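Local coordinates for integral membrane indolylacetylinositol arabinosyltransferase EmbC (Mycolicibacterium smegmatis, PDB 7BVE), which probably transfers arabinose units at the cell membrane to polymerise cell-wall arabinan, and binds the antituberculosis drug ethambutol, at residues W365-L376 / L689-E700. Sequence-based numbering, arbitrary orientation.
Sequences WTAAGLFLAFWL and LAVATWALVIFE
Trp694 lays its indole across helix 361-378, into a hollow formed by Trp365, Ala368, Gly369 and Leu372. Trp694 NE1 donates to the backbone O of Trp365 over 2.9 Å, with a fairly straight N-H...O angle of 159°. The acceptor lies close to the indole plane, whereas NE1 stands above the carbonyl plane, on the face opposite Gly369 N, which makes the regular helical bond to the same oxygen. One carbonyl thus serves two donors, and the indole N-H is satisfied within the helix pair. CA of Gly369 rests over one face of the Trp694 indole in a CH-pi contact, 4.2 Å from the centroid of its five-membered ring, while CE3 of Trp365 approaches the opposite face near its rim. The planes of the Trp365 and Trp694 indoles meet obliquely, at 58°. At the far end of the ring, Trp694 CH2 meets Leu372 CD1 at 3.8 Å.

One turn on, Val697 is a second knob: Val697 CG2, beside its own backbone N with CG1 anti to it, comes 4.0 Å from Leu372 CB, and CG1 faces Leu376 CD1. Toward the start of both segments, Ala690 and the side-chain-free Gly369 let the backbones come close, Thr366 CA lying 4.3 Å from Ala690 CA. The axes cross at 36° in the same N-to-C sense, a knobs-into-holes packing within the helical membrane bundle of this GT-C-type arabinosyltransferase.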
ATOM      1  N   TRP A 365      29.310  16.631 -16.350  1.00 15.07           N
ATOM      2  CA  TRP A 365      27.942  16.823 -16.823  1.00 15.07           C
ATOM      3  C   TRP A 365      26.953  15.900 -16.113  1.00 15.07           C
ATOM      4  O   TRP A 365      25.851  16.332 -15.765  1.00 15.07           O
ATOM      5  CB  TRP A 365      27.884  16.661 -18.339  1.00 15.07           C
ATOM      6  CG  TRP A 365      28.412  17.874 -19.042  1.00 15.07           C
ATOM      7  CD1 TRP A 365      29.696  18.116 -19.391  1.00 15.07           C
ATOM      8  CD2 TRP A 365      27.660  19.006 -19.489  1.00 15.07           C
ATOM      9  NE1 TRP A 365      29.806  19.330 -20.005  1.00 15.07           N
ATOM     10  CE2 TRP A 365      28.564  19.895 -20.082  1.00 15.07           C
ATOM     11  CE3 TRP A 365      26.309  19.354 -19.440  1.00 15.07           C
ATOM     12  CZ2 TRP A 365      28.167  21.107 -20.622  1.00 15.07           C
ATOM     13  CZ3 TRP A 365      25.918  20.558 -19.969  1.00 15.07           C
ATOM     14  CH2 TRP A 365      26.840  21.416 -20.560  1.00 15.07           C
ATOM     15  N   THR A 366      27.334  14.657 -15.813  1.00 15.07           N
ATOM     16  CA  THR A 366      26.374  13.827 -15.098  1.00 15.07           C
ATOM     17  C   THR A 366      26.338  14.125 -13.602  1.00 15.07           C
ATOM     18  O   THR A 366      25.308  13.878 -12.961  1.00 15.07           O
ATOM     19  CB  THR A 366      26.634  12.344 -15.338  1.00 15.07           C
ATOM     20  OG1 THR A 366      25.587  11.583 -14.735  1.00 15.07           O
ATOM     21  CG2 THR A 366      27.873  11.933 -14.719  1.00 15.07           C
ATOM     22  N   ALA A 367      27.400  14.705 -13.035  1.00 15.07           N
ATOM     23  CA  ALA A 367      27.332  15.149 -11.654  1.00 15.07           C
ATOM     24  C   ALA A 367      26.401  16.345 -11.515  1.00 15.07           C
ATOM     25  O   ALA A 367      25.579  16.391 -10.591  1.00 15.07           O
ATOM     26  CB  ALA A 367      28.728  15.497 -11.153  1.00 15.07           C
ATOM     27  N   ALA A 368      26.491  17.298 -12.451  1.00 15.07           N
ATOM     28  CA  ALA A 368      25.546  18.403 -12.503  1.00 15.07           C
ATOM     29  C   ALA A 368      24.121  17.929 -12.723  1.00 15.07           C
ATOM     30  O   ALA A 368      23.180  18.470 -12.129  1.00 15.07           O
ATOM     31  CB  ALA A 368      25.960  19.378 -13.601  1.00 15.07           C
ATOM     32  N   GLY A 369      23.944  16.885 -13.527  1.00 15.07           N
ATOM     33  CA  GLY A 369      22.601  16.371 -13.794  1.00 15.07           C
ATOM     34  C   GLY A 369      21.953  15.683 -12.607  1.00 15.07           C
ATOM     35  O   GLY A 369      20.780  15.913 -12.328  1.00 15.07           O
ATOM     36  N   LEU A 370      22.689  14.813 -11.907  1.00 15.07           N
ATOM     37  CA  LEU A 370      22.110  14.180 -10.720  1.00 15.07           C
ATOM     38  C   LEU A 370      21.932  15.168  -9.574  1.00 15.07           C
ATOM     39  O   LEU A 370      20.986  15.033  -8.784  1.00 15.07           O
ATOM     40  CB  LEU A 370      22.944  12.989 -10.269  1.00 15.07           C
ATOM     41  CG  LEU A 370      22.629  11.613 -10.837  1.00 15.07           C
ATOM     42  CD1 LEU A 370      23.683  10.646 -10.423  1.00 15.07           C
ATOM     43  CD2 LEU A 370      21.322  11.176 -10.232  1.00 15.07           C
ATOM     44  N   PHE A 371      22.796  16.186  -9.485  1.00 15.07           N
ATOM     45  CA  PHE A 371      22.581  17.250  -8.511  1.00 15.07           C
ATOM     46  C   PHE A 371      21.282  17.996  -8.779  1.00 15.07           C
ATOM     47  O   PHE A 371      20.487  18.201  -7.860  1.00 15.07           O
ATOM     48  CB  PHE A 371      23.760  18.213  -8.497  1.00 15.07           C
ATOM     49  CG  PHE A 371      23.530  19.403  -7.636  1.00 15.07           C
ATOM     50  CD1 PHE A 371      23.494  19.280  -6.267  1.00 15.07           C
ATOM     51  CD2 PHE A 371      23.325  20.646  -8.199  1.00 15.07           C
ATOM     52  CE1 PHE A 371      23.256  20.366  -5.476  1.00 15.07           C
ATOM     53  CE2 PHE A 371      23.085  21.732  -7.412  1.00 15.07           C
ATOM     54  CZ  PHE A 371      23.058  21.591  -6.048  1.00 15.07           C
ATOM     55  N   LEU A 372      21.037  18.402 -10.028  1.00 15.07           N
ATOM     56  CA  LEU A 372      19.797  19.119 -10.315  1.00 15.07           C
ATOM     57  C   LEU A 372      18.572  18.216 -10.213  1.00 15.07           C
ATOM     58  O   LEU A 372      17.513  18.663  -9.761  1.00 15.07           O
ATOM     59  CB  LEU A 372      19.870  19.772 -11.687  1.00 15.07           C
ATOM     60  CG  LEU A 372      20.799  20.964 -11.792  1.00 15.07           C
ATOM     61  CD1 LEU A 372      20.885  21.375 -13.221  1.00 15.07           C
ATOM     62  CD2 LEU A 372      20.264  22.094 -10.967  1.00 15.07           C
ATOM     63  N   ALA A 373      18.705  16.941 -10.582  1.00 15.07           N
ATOM     64  CA  ALA A 373      17.577  16.017 -10.520  1.00 15.07           C
ATOM     65  C   ALA A 373      17.171  15.704  -9.091  1.00 15.07           C
ATOM     66  O   ALA A 373      16.009  15.374  -8.839  1.00 15.07           O
ATOM     67  CB  ALA A 373      17.916  14.728 -11.263  1.00 15.07           C
ATOM     68  N   PHE A 374      18.100  15.786  -8.147  1.00 15.07           N
ATOM     69  CA  PHE A 374      17.708  15.732  -6.743  1.00 15.07           C
ATOM     70  C   PHE A 374      17.291  17.072  -6.156  1.00 15.07           C
ATOM     71  O   PHE A 374      16.395  17.106  -5.309  1.00 15.07           O
ATOM     72  CB  PHE A 374      18.831  15.150  -5.896  1.00 15.07           C
ATOM     73  CG  PHE A 374      18.740  13.687  -5.718  1.00 15.07           C
ATOM     74  CD1 PHE A 374      17.935  13.190  -4.700  1.00 15.07           C
ATOM     75  CD2 PHE A 374      19.403  12.802  -6.524  1.00 15.07           C
ATOM     76  CE1 PHE A 374      17.816  11.860  -4.494  1.00 15.07           C
ATOM     77  CE2 PHE A 374      19.297  11.457  -6.320  1.00 15.07           C
ATOM     78  CZ  PHE A 374      18.490  10.981  -5.300  1.00 15.07           C
ATOM     79  N   TRP A 375      17.907  18.177  -6.576  1.00 15.07           N
ATOM     80  CA  TRP A 375      17.635  19.461  -5.946  1.00 15.07           C
ATOM     81  C   TRP A 375      16.278  20.016  -6.333  1.00 15.07           C
ATOM     82  O   TRP A 375      15.582  20.575  -5.484  1.00 15.07           O
ATOM     83  CB  TRP A 375      18.707  20.479  -6.317  1.00 15.07           C
ATOM     84  CG  TRP A 375      18.557  21.733  -5.539  1.00 15.07           C
ATOM     85  CD1 TRP A 375      17.896  22.859  -5.910  1.00 15.07           C
ATOM     86  CD2 TRP A 375      19.092  21.993  -4.247  1.00 15.07           C
ATOM     87  NE1 TRP A 375      17.970  23.799  -4.924  1.00 15.07           N
ATOM     88  CE2 TRP A 375      18.704  23.289  -3.891  1.00 15.07           C
ATOM     89  CE3 TRP A 375      19.859  21.248  -3.351  1.00 15.07           C
ATOM     90  CZ2 TRP A 375      19.045  23.850  -2.686  1.00 15.07           C
ATOM     91  CZ3 TRP A 375      20.202  21.811  -2.163  1.00 15.07           C
ATOM     92  CH2 TRP A 375      19.808  23.103  -1.843  1.00 15.07           C
ATOM     93  N   LEU A 376      15.895  19.915  -7.612  1.00 15.07           N
ATOM     94  CA  LEU A 376      14.731  20.673  -8.069  1.00 15.07           C
ATOM     95  C   LEU A 376      13.397  20.137  -7.544  1.00 15.07           C
ATOM     96  O   LEU A 376      12.618  20.945  -7.015  1.00 15.07           O
ATOM     97  CB  LEU A 376      14.754  20.812  -9.596  1.00 15.07           C
ATOM     98  CG  LEU A 376      15.933  21.539 -10.238  1.00 15.07           C
ATOM     99  CD1 LEU A 376      15.685  21.674 -11.712  1.00 15.07           C
ATOM    100  CD2 LEU A 376      16.204  22.880  -9.624  1.00 15.07           C
ATOM    101  N   LEU A 689      23.866   8.345 -18.473  1.00 15.07           N
ATOM    102  CA  LEU A 689      23.313   9.024 -17.310  1.00 15.07           C
ATOM    103  C   LEU A 689      23.231  10.528 -17.519  1.00 15.07           C
ATOM    104  O   LEU A 689      22.291  11.165 -17.034  1.00 15.07           O
ATOM    105  CB  LEU A 689      24.145   8.712 -16.075  1.00 15.07           C
ATOM    106  CG  LEU A 689      24.033   7.333 -15.449  1.00 15.07           C
ATOM    107  CD1 LEU A 689      25.110   7.177 -14.413  1.00 15.07           C
ATOM    108  CD2 LEU A 689      22.683   7.196 -14.802  1.00 15.07           C
ATOM    109  N   ALA A 690      24.186  11.108 -18.249  1.00 15.07           N
ATOM    110  CA  ALA A 690      24.138  12.539 -18.534  1.00 15.07           C
ATOM    111  C   ALA A 690      22.947  12.885 -19.413  1.00 15.07           C
ATOM    112  O   ALA A 690      22.218  13.845 -19.136  1.00 15.07           O
ATOM    113  CB  ALA A 690      25.439  12.986 -19.189  1.00 15.07           C
ATOM    114  N   VAL A 691      22.693  12.067 -20.435  1.00 15.07           N
ATOM    115  CA  VAL A 691      21.571  12.306 -21.336  1.00 15.07           C
ATOM    116  C   VAL A 691      20.246  12.115 -20.608  1.00 15.07           C
ATOM    117  O   VAL A 691      19.339  12.945 -20.725  1.00 15.07           O
ATOM    118  CB  VAL A 691      21.671  11.397 -22.576  1.00 15.07           C
ATOM    119  CG1 VAL A 691      20.478  11.598 -23.485  1.00 15.07           C
ATOM    120  CG2 VAL A 691      22.944  11.673 -23.327  1.00 15.07           C
ATOM    121  N   ALA A 692      20.134  11.054 -19.803  1.00 15.07           N
ATOM    122  CA  ALA A 692      18.871  10.771 -19.123  1.00 15.07           C
ATOM    123  C   ALA A 692      18.552  11.821 -18.062  1.00 15.07           C
ATOM    124  O   ALA A 692      17.416  12.316 -17.980  1.00 15.07           O
ATOM    125  CB  ALA A 692      18.916   9.382 -18.503  1.00 15.07           C
ATOM    126  N   THR A 693      19.554  12.204 -17.265  1.00 15.07           N
ATOM    127  CA  THR A 693      19.333  13.178 -16.207  1.00 15.07           C
ATOM    128  C   THR A 693      19.065  14.571 -16.761  1.00 15.07           C
ATOM    129  O   THR A 693      18.173  15.266 -16.265  1.00 15.07           O
ATOM    130  CB  THR A 693      20.521  13.181 -15.252  1.00 15.07           C
ATOM    131  OG1 THR A 693      21.735  13.285 -15.992  1.00 15.07           O
ATOM    132  CG2 THR A 693      20.535  11.925 -14.415  1.00 15.07           C
ATOM    133  N   TRP A 694      19.784  14.993 -17.807  1.00 15.07           N
ATOM    134  CA  TRP A 694      19.480  16.306 -18.360  1.00 15.07           C
ATOM    135  C   TRP A 694      18.166  16.324 -19.128  1.00 15.07           C
ATOM    136  O   TRP A 694      17.494  17.363 -19.154  1.00 15.07           O
ATOM    137  CB  TRP A 694      20.627  16.800 -19.232  1.00 15.07           C
ATOM    138  CG  TRP A 694      21.732  17.352 -18.423  1.00 15.07           C
ATOM    139  CD1 TRP A 694      22.859  16.715 -18.034  1.00 15.07           C
ATOM    140  CD2 TRP A 694      21.807  18.669 -17.878  1.00 15.07           C
ATOM    141  NE1 TRP A 694      23.638  17.548 -17.279  1.00 15.07           N
ATOM    142  CE2 TRP A 694      23.011  18.756 -17.170  1.00 15.07           C
ATOM    143  CE3 TRP A 694      20.968  19.790 -17.922  1.00 15.07           C
ATOM    144  CZ2 TRP A 694      23.410  19.919 -16.519  1.00 15.07           C
ATOM    145  CZ3 TRP A 694      21.356  20.932 -17.273  1.00 15.07           C
ATOM    146  CH2 TRP A 694      22.561  20.992 -16.576  1.00 15.07           C
ATOM    147  N   ALA A 695      17.742  15.189 -19.691  1.00 15.07           N
ATOM    148  CA  ALA A 695      16.433  15.129 -20.326  1.00 15.07           C
ATOM    149  C   ALA A 695      15.314  15.289 -19.307  1.00 15.07           C
ATOM    150  O   ALA A 695      14.353  16.035 -19.537  1.00 15.07           O
ATOM    151  CB  ALA A 695      16.280  13.815 -21.083  1.00 15.07           C
ATOM    152  N   LEU A 696      15.442  14.640 -18.149  1.00 15.07           N
ATOM    153  CA  LEU A 696      14.409  14.800 -17.125  1.00 15.07           C
ATOM    154  C   LEU A 696      14.429  16.192 -16.494  1.00 15.07           C
ATOM    155  O   LEU A 696      13.370  16.734 -16.156  1.00 15.07           O
ATOM    156  CB  LEU A 696      14.530  13.720 -16.061  1.00 15.07           C
ATOM    157  CG  LEU A 696      13.582  12.527 -16.208  1.00 15.07           C
ATOM    158  CD1 LEU A 696      12.156  12.978 -15.986  1.00 15.07           C
ATOM    159  CD2 LEU A 696      13.718  11.830 -17.546  1.00 15.07           C
ATOM    160  N   VAL A 697      15.612  16.802 -16.348  1.00 15.07           N
ATOM    161  CA  VAL A 697      15.685  18.154 -15.787  1.00 15.07           C
ATOM    162  C   VAL A 697      15.011  19.162 -16.714  1.00 15.07           C
ATOM    163  O   VAL A 697      14.226  20.015 -16.268  1.00 15.07           O
ATOM    164  CB  VAL A 697      17.147  18.535 -15.485  1.00 15.07           C
ATOM    165  CG1 VAL A 697      17.275  19.996 -15.179  1.00 15.07           C
ATOM    166  CG2 VAL A 697      17.644  17.774 -14.288  1.00 15.07           C
ATOM    167  N   ILE A 698      15.258  19.041 -18.023  1.00 15.07           N
ATOM    168  CA  ILE A 698      14.607  19.925 -18.989  1.00 15.07           C
ATOM    169  C   ILE A 698      13.099  19.677 -19.029  1.00 15.07           C
ATOM    170  O   ILE A 698      12.313  20.623 -19.152  1.00 15.07           O
ATOM    171  CB  ILE A 698      15.276  19.771 -20.368  1.00 15.07           C
ATOM    172  CG1 ILE A 698      16.704  20.302 -20.307  1.00 15.07           C
ATOM    173  CG2 ILE A 698      14.541  20.514 -21.453  1.00 15.07           C
ATOM    174  CD1 ILE A 698      17.523  19.988 -21.521  1.00 15.07           C
ATOM    175  N   PHE A 699      12.672  18.420 -18.844  1.00 15.07           N
ATOM    176  CA  PHE A 699      11.243  18.098 -18.787  1.00 15.07           C
ATOM    177  C   PHE A 699      10.542  18.810 -17.633  1.00 15.07           C
ATOM    178  O   PHE A 699       9.486  19.425 -17.826  1.00 15.07           O
ATOM    179  CB  PHE A 699      11.065  16.585 -18.672  1.00 15.07           C
ATOM    180  CG  PHE A 699       9.635  16.138 -18.567  1.00 15.07           C
ATOM    181  CD1 PHE A 699       8.814  16.114 -19.679  1.00 15.07           C
ATOM    182  CD2 PHE A 699       9.120  15.713 -17.357  1.00 15.07           C
ATOM    183  CE1 PHE A 699       7.507  15.695 -19.579  1.00 15.07           C
ATOM    184  CE2 PHE A 699       7.816  15.297 -17.257  1.00 15.07           C
ATOM    185  CZ  PHE A 699       7.011  15.287 -18.367  1.00 15.07           C
ATOM    186  N   GLU A 700      11.143  18.774 -16.438  1.00 15.07           N
ATOM    187  CA  GLU A 700      10.548  19.410 -15.257  1.00 15.07           C
ATOM    188  C   GLU A 700      10.478  20.927 -15.402  1.00 15.07           C
ATOM    189  O   GLU A 700       9.439  21.548 -15.118  1.00 15.07           O
ATOM    190  CB  GLU A 700      11.368  19.054 -14.025  1.00 15.07           C
ATOM    191  CG  GLU A 700      11.444  17.586 -13.732  1.00 15.07           C
ATOM    192  CD  GLU A 700      12.551  17.268 -12.759  1.00 15.07           C
ATOM    193  OE1 GLU A 700      13.202  18.220 -12.280  1.00 15.07           O
ATOM    194  OE2 GLU A 700      12.829  16.070 -12.536  1.00 15.07           O
TER